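Local coordinates for protein arginyl-trna synthetase (Thermus thermophilus, PDB 1IQ0) that probably catalyses the ATP-dependent attachment of L-arginine to its cognate tRNA, releasing AMP and diphosphate, as a monomeric class I aminoacyl-tRNA synthetase, at residues Val104-His109 against Tyr234-Trp239; Glu142-Asn147 against Glu340-Lys345. All coordinates share one frame; numbering follows the deposited sequence.

Contact 1. Residues Val104-His109 against Tyr234-Trp239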
loop_
_atom_site.group_PDB
_atom_site.type_symbol
_atom_site.label_atom_id
_atom_site.label_comp_id
_atom_site.label_asym_id
_atom_site.label_seq_id
_atom_site.Cartn_x
_atom_site.Cartn_y
_atom_site.Cartn_z
ATOM N N VAL A 104 -6.853 2.333 -15.662
ATOM C CA VAL A 104 -5.670 2.587 -14.866
ATOM C C VAL A 104 -5.922 3.218 -13.499
ATOM O O VAL A 104 -6.709 4.148 -13.357
ATOM C CB VAL A 104 -4.674 3.491 -15.634
ATOM C CG1 VAL A 104 -3.533 3.931 -14.709
ATOM C CG2 VAL A 104 -4.109 2.741 -16.842
ATOM N N VAL A 105 -5.252 2.664 -12.493
ATOM C CA VAL A 105 -5.298 3.187 -11.136
ATOM C C VAL A 105 -3.840 3.620 -10.971
ATOM O O VAL A 105 -2.940 2.792 -10.946
ATOM C CB VAL A 105 -5.643 2.100 -10.093
ATOM C CG1 VAL A 105 -5.481 2.669 -8.697
ATOM C CG2 VAL A 105 -7.087 1.627 -10.286
ATOM N N LEU A 106 -3.608 4.922 -10.904
ATOM C CA LEU A 106 -2.251 5.443 -10.795
ATOM C C LEU A 106 -1.865 5.714 -9.352
ATOM O O LEU A 106 -2.447 6.575 -8.687
ATOM C CB LEU A 106 -2.128 6.725 -11.614
ATOM C CG LEU A 106 -0.729 7.308 -11.800
ATOM C CD1 LEU A 106 0.162 6.302 -12.533
ATOM C CD2 LEU A 106 -0.835 8.598 -12.597
ATOM N N VAL A 107 -0.880 4.969 -8.869
ATOM C CA VAL A 107 -0.413 5.134 -7.504
ATOM C C VAL A 107 0.889 5.919 -7.465
ATOM O O VAL A 107 1.870 5.535 -8.098
ATOM C CB VAL A 107 -0.172 3.762 -6.827
ATOM C CG1 VAL A 107 0.294 3.962 -5.389
ATOM C CG2 VAL A 107 -1.453 2.936 -6.867
ATOM N N GLU A 108 0.895 7.031 -6.737
ATOM C CA GLU A 108 2.121 7.809 -6.599
ATOM C C GLU A 108 2.633 7.677 -5.174
ATOM O O GLU A 108 1.905 7.918 -4.213
ATOM C CB GLU A 108 1.904 9.301 -6.898
ATOM C CG GLU A 108 3.184 10.116 -6.606
ATOM C CD GLU A 108 2.999 11.627 -6.721
ATOM O OE1 GLU A 108 3.560 12.350 -5.875
ATOM O OE2 GLU A 108 2.316 12.096 -7.654
ATOM N N HIS A 109 3.887 7.278 -5.039
ATOM C CA HIS A 109 4.486 7.154 -3.722
ATOM C C HIS A 109 5.987 7.384 -3.818
ATOM O O HIS A 109 6.528 7.478 -4.925
ATOM C CB HIS A 109 4.135 5.796 -3.088
ATOM C CG HIS A 109 4.739 4.606 -3.768
ATOM N ND1 HIS A 109 6.095 4.358 -3.764
ATOM C CD2 HIS A 109 4.162 3.534 -4.366
ATOM C CE1 HIS A 109 6.326 3.183 -4.322
ATOM N NE2 HIS A 109 5.172 2.662 -4.695
ATOM N N TYR A 234 8.461 0.386 -9.529
ATOM C CA TYR A 234 8.063 1.629 -10.185
ATOM C C TYR A 234 7.914 1.462 -11.685
ATOM O O TYR A 234 8.701 0.761 -12.323
ATOM C CB TYR A 234 9.085 2.749 -9.934
ATOM C CG TYR A 234 9.379 3.016 -8.481
ATOM C CD1 TYR A 234 10.361 2.291 -7.808
ATOM C CD2 TYR A 234 8.659 3.977 -7.766
ATOM C CE1 TYR A 234 10.625 2.514 -6.462
ATOM C CE2 TYR A 234 8.909 4.204 -6.414
ATOM C CZ TYR A 234 9.895 3.468 -5.772
ATOM O OH TYR A 234 10.137 3.665 -4.438
ATOM N N ASP A 235 6.907 2.119 -12.251
ATOM C CA ASP A 235 6.693 2.066 -13.691
ATOM C C ASP A 235 7.128 3.376 -14.350
ATOM O O ASP A 235 7.767 3.376 -15.404
ATOM C CB ASP A 235 5.218 1.829 -14.010
ATOM C CG ASP A 235 4.722 0.497 -13.505
ATOM O OD1 ASP A 235 3.957 0.483 -12.517
ATOM O OD2 ASP A 235 5.106 -0.537 -14.097
ATOM N N LEU A 236 6.786 4.494 -13.718
ATOM C CA LEU A 236 7.097 5.797 -14.285
ATOM C C LEU A 236 7.803 6.766 -13.352
ATOM O O LEU A 236 7.624 6.745 -12.137
ATOM C CB LEU A 236 5.808 6.472 -14.751
ATOM C CG LEU A 236 4.867 5.724 -15.693
ATOM C CD1 LEU A 236 3.460 6.300 -15.560
ATOM C CD2 LEU A 236 5.380 5.829 -17.126
ATOM N N LEU A 237 8.590 7.636 -13.959
ATOM C CA LEU A 237 9.292 8.692 -13.253
ATOM C C LEU A 237 8.816 9.945 -13.970
ATOM O O LEU A 237 8.766 9.967 -15.190
ATOM C CB LEU A 237 10.802 8.558 -13.441
ATOM C CG LEU A 237 11.704 8.142 -12.277
ATOM C CD1 LEU A 237 11.163 6.936 -11.552
ATOM C CD2 LEU A 237 13.097 7.876 -12.832
ATOM N N VAL A 238 8.422 10.965 -13.220
ATOM C CA VAL A 238 8.020 12.220 -13.823
ATOM C C VAL A 238 8.829 13.320 -13.153
ATOM O O VAL A 238 8.773 13.491 -11.934
ATOM C CB VAL A 238 6.511 12.510 -13.649
ATOM C CG1 VAL A 238 6.217 13.932 -14.082
ATOM C CG2 VAL A 238 5.695 11.550 -14.513
ATOM N N TRP A 239 9.585 14.054 -13.963
ATOM C CA TRP A 239 10.432 15.138 -13.481
ATOM C C TRP A 239 9.754 16.506 -13.571
ATOM O O TRP A 239 9.116 16.841 -14.572
ATOM C CB TRP A 239 11.756 15.159 -14.278
ATOM C CG TRP A 239 12.574 13.885 -14.150
ATOM C CD1 TRP A 239 12.186 12.624 -14.504
ATOM C CD2 TRP A 239 13.892 13.752 -13.595
ATOM N NE1 TRP A 239 13.172 11.718 -14.203
ATOM C CE2 TRP A 239 14.230 12.380 -13.642
ATOM C CE3 TRP A 239 14.819 14.659 -13.059
ATOM C CZ2 TRP A 239 15.459 11.887 -13.171
ATOM C CZ3 TRP A 239 16.044 14.171 -12.590
ATOM C CH2 TRP A 239 16.349 12.797 -12.650
#
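The hydroxyl of Tyr234 sits in the plane of the His109 imidazole, at its edge, with OH 3.8 Å from His109 CE1. It shares a hydrogen bond with Thr110 OG1, in the residue after His109. The closest approach is between carbons: Tyr234 CE2 lies 3.5 Å from His109 CE1. The two rings meet obliquely, with centroids 5.3 Å apart and planes at 54°. His109 reaches the tyrosine because its CG stands between the backbone N and the carbonyl carbon (chi1 67°). The segments belong to the Rossmann-like catalytic domain of a class I synthetase. Strand 141-149 runs between strands 104-108 and 236-239, so the contact spans it through side chains. His109 also rests on Val145 of that middle strand, and Tyr234 on Asn147. A leucine in place of Tyr234 would probably leave Thr110 without its hydroxyl partner and His109 CE1 without its aromatic neighbour. The other pair is purely apolar and looser. Leu106 CD1 and Leu236 CD1 come within 4.5 Å on the face of the sheet that carries Leu144.

Contact 2. Residues Glu142-Asn147 against Glu340-Lys345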
loop_
_atom_site.group_PDB
_atom_site.type_symbol
_atom_site.label_atom_id
_atom_site.label_comp_id
_atom_site.label_asym_id
_atom_site.label_seq_id
_atom_site.Cartn_x
_atom_site.Cartn_y
_atom_site.Cartn_z
ATOM N N GLU A 142 -5.783 -2.541 -13.046
ATOM C CA GLU A 142 -4.652 -2.246 -13.921
ATOM C C GLU A 142 -3.937 -1.124 -13.174
ATOM O O GLU A 142 -4.437 0.000 -13.092
ATOM C CB GLU A 142 -5.133 -1.761 -15.290
ATOM C CG GLU A 142 -3.992 -1.464 -16.250
ATOM C CD GLU A 142 -4.466 -0.978 -17.602
ATOM O OE1 GLU A 142 -3.606 -0.749 -18.476
ATOM O OE2 GLU A 142 -5.690 -0.824 -17.795
ATOM N N VAL A 143 -2.768 -1.443 -12.630
ATOM C CA VAL A 143 -2.012 -0.505 -11.809
ATOM C C VAL A 143 -0.690 -0.004 -12.371
ATOM O O VAL A 143 0.064 -0.753 -12.987
ATOM C CB VAL A 143 -1.731 -1.145 -10.418
ATOM C CG1 VAL A 143 -0.912 -0.206 -9.541
ATOM C CG2 VAL A 143 -3.050 -1.502 -9.748
ATOM N N LEU A 144 -0.421 1.276 -12.139
ATOM C CA LEU A 144 0.826 1.897 -12.564
ATOM C C LEU A 144 1.348 2.706 -11.387
ATOM O O LEU A 144 0.591 3.427 -10.733
ATOM C CB LEU A 144 0.605 2.814 -13.769
ATOM C CG LEU A 144 0.313 2.139 -15.110
ATOM C CD1 LEU A 144 0.125 3.222 -16.175
ATOM C CD2 LEU A 144 1.457 1.198 -15.499
ATOM N N VAL A 145 2.638 2.566 -11.105
ATOM C CA VAL A 145 3.268 3.274 -9.998
ATOM C C VAL A 145 4.138 4.417 -10.526
ATOM O O VAL A 145 5.033 4.217 -11.349
ATOM C CB VAL A 145 4.125 2.299 -9.153
ATOM C CG1 VAL A 145 4.962 3.066 -8.130
ATOM C CG2 VAL A 145 3.212 1.309 -8.438
ATOM N N LEU A 146 3.863 5.621 -10.045
ATOM C CA LEU A 146 4.606 6.794 -10.475
ATOM C C LEU A 146 5.427 7.372 -9.333
ATOM O O LEU A 146 4.961 7.427 -8.196
ATOM C CB LEU A 146 3.630 7.857 -10.996
ATOM C CG LEU A 146 4.167 9.210 -11.485
ATOM C CD1 LEU A 146 3.119 9.864 -12.367
ATOM C CD2 LEU A 146 4.510 10.120 -10.297
ATOM N N ASN A 147 6.652 7.788 -9.642
ATOM C CA ASN A 147 7.534 8.406 -8.656
ATOM C C ASN A 147 7.844 9.817 -9.180
ATOM O O ASN A 147 8.465 9.971 -10.231
ATOM C CB ASN A 147 8.816 7.579 -8.504
ATOM C CG ASN A 147 9.710 8.073 -7.370
ATOM O OD1 ASN A 147 10.702 7.425 -7.019
ATOM N ND2 ASN A 147 9.367 9.219 -6.796
ATOM N N GLU A 340 8.098 9.380 -26.384
ATOM C CA GLU A 340 6.726 9.203 -26.840
ATOM C C GLU A 340 5.754 9.906 -25.901
ATOM O O GLU A 340 5.813 9.721 -24.683
ATOM C CB GLU A 340 6.399 7.710 -26.911
ATOM C CG GLU A 340 4.961 7.399 -27.264
ATOM C CD GLU A 340 4.707 5.909 -27.369
ATOM O OE1 GLU A 340 4.971 5.190 -26.380
ATOM O OE2 GLU A 340 4.248 5.456 -28.441
ATOM N N ALA A 341 4.874 10.722 -26.474
ATOM C CA ALA A 341 3.879 11.460 -25.711
ATOM C C ALA A 341 2.946 10.464 -25.031
ATOM O O ALA A 341 2.461 9.527 -25.664
ATOM C CB ALA A 341 3.090 12.382 -26.639
ATOM N N TYR A 342 2.674 10.675 -23.748
ATOM C CA TYR A 342 1.832 9.739 -23.016
ATOM C C TYR A 342 1.160 10.290 -21.766
ATOM O O TYR A 342 1.737 11.086 -21.031
ATOM C CB TYR A 342 2.676 8.524 -22.619
ATOM C CG TYR A 342 2.012 7.571 -21.647
ATOM C CD1 TYR A 342 1.215 6.524 -22.101
ATOM C CD2 TYR A 342 2.195 7.710 -20.268
ATOM C CE1 TYR A 342 0.613 5.632 -21.209
ATOM C CE2 TYR A 342 1.596 6.825 -19.365
ATOM C CZ TYR A 342 0.807 5.788 -19.843
ATOM O OH TYR A 342 0.223 4.899 -18.964
ATOM N N THR A 343 -0.069 9.834 -21.549
ATOM C CA THR A 343 -0.875 10.167 -20.384
ATOM C C THR A 343 -1.446 8.829 -19.920
ATOM O O THR A 343 -1.922 8.041 -20.740
ATOM C CB THR A 343 -2.061 11.066 -20.731
ATOM O OG1 THR A 343 -1.595 12.346 -21.166
ATOM C CG2 THR A 343 -2.927 11.239 -19.531
ATOM N N PRO A 344 -1.425 8.560 -18.602
ATOM C CA PRO A 344 -1.950 7.298 -18.066
ATOM C C PRO A 344 -3.467 7.178 -18.194
ATOM O O PRO A 344 -4.013 6.074 -18.148
ATOM C CB PRO A 344 -1.527 7.330 -16.593
ATOM C CG PRO A 344 -0.475 8.395 -16.515
ATOM C CD PRO A 344 -0.907 9.412 -17.519
ATOM N N LYS A 345 -4.147 8.311 -18.347
ATOM C CA LYS A 345 -5.611 8.311 -18.441
ATOM C C LYS A 345 -6.186 7.562 -17.237
ATOM O O LYS A 345 -7.082 6.731 -17.376
ATOM C CB LYS A 345 -6.075 7.624 -19.733
ATOM C CG LYS A 345 -5.645 8.305 -21.023
ATOM C CD LYS A 345 -6.262 7.597 -22.226
ATOM C CE LYS A 345 -5.887 8.260 -23.543
ATOM N NZ LYS A 345 -4.434 8.155 -23.841
#
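Leu144 and Tyr342 approach from opposite directions and meet end-on. The methyl CD1 of Leu144 lies 3.3 Å from Tyr342 OH. The angle CZ-OH-CD1 is about 153°, so the methyl sits almost straight beyond the phenol C-O bond. It touches the oxygen and not the ring. This is a close van der Waals contact with no hydrogen bond in it. Two torsions set it up. Tyr342 CG is anti to the backbone N (chi1 170°), which sends the phenol out towards strand 141-149. On the other side, the leucine chain is fully extended at its second torsion (chi2 -180°), which carries CD1 outward from the strand.

Pro344 supplies a second, looser surface for the same methyl. Its CB is 4.4 Å from Leu144 CD1. Pro344 also borders the phenol from within its own segment, with CA 3.4 Å from Tyr342 OH. One leucine methyl thus meets both a hydroxyl and a pyrrolidine ring. The ring of Tyr342 has a cation-pi partner in Arg333.

The contact joins a central strand of the catalytic sheet to the loop that follows the short outermost strand 340-341. That loop leads on to strand 348-354, beside strand 104-108. Leu106 of strand 104-108 touches both Leu144 and Pro344. Trp311 of helix 301-312 packs on Pro344, Thr343 and Leu146, while helix 120-138 lies against Val143 and Val145 on the other face of the sheet.

How the contacts relate
The two contacts have centres 6 Å apart and share one sheet. Strand 141-149 of contact 2 is probably hydrogen-bonded to strand 104-108 through Val107 N to Leu144 O and Val107 O to Leu146 N, each 2.8 Å. On its other side, Asp235 OD1 accepts a hydrogen bond from Val145 N. Leu106 CD1 packs 3.4 Å from Leu144 O, the carbonyl of the leucine whose side chain makes contact 2. Towards the active site, the chain passes from His109 in contact 1 into the predicted 'HIGH' region, which starts at Val112. Contact 2 lies on the opposite face from His109.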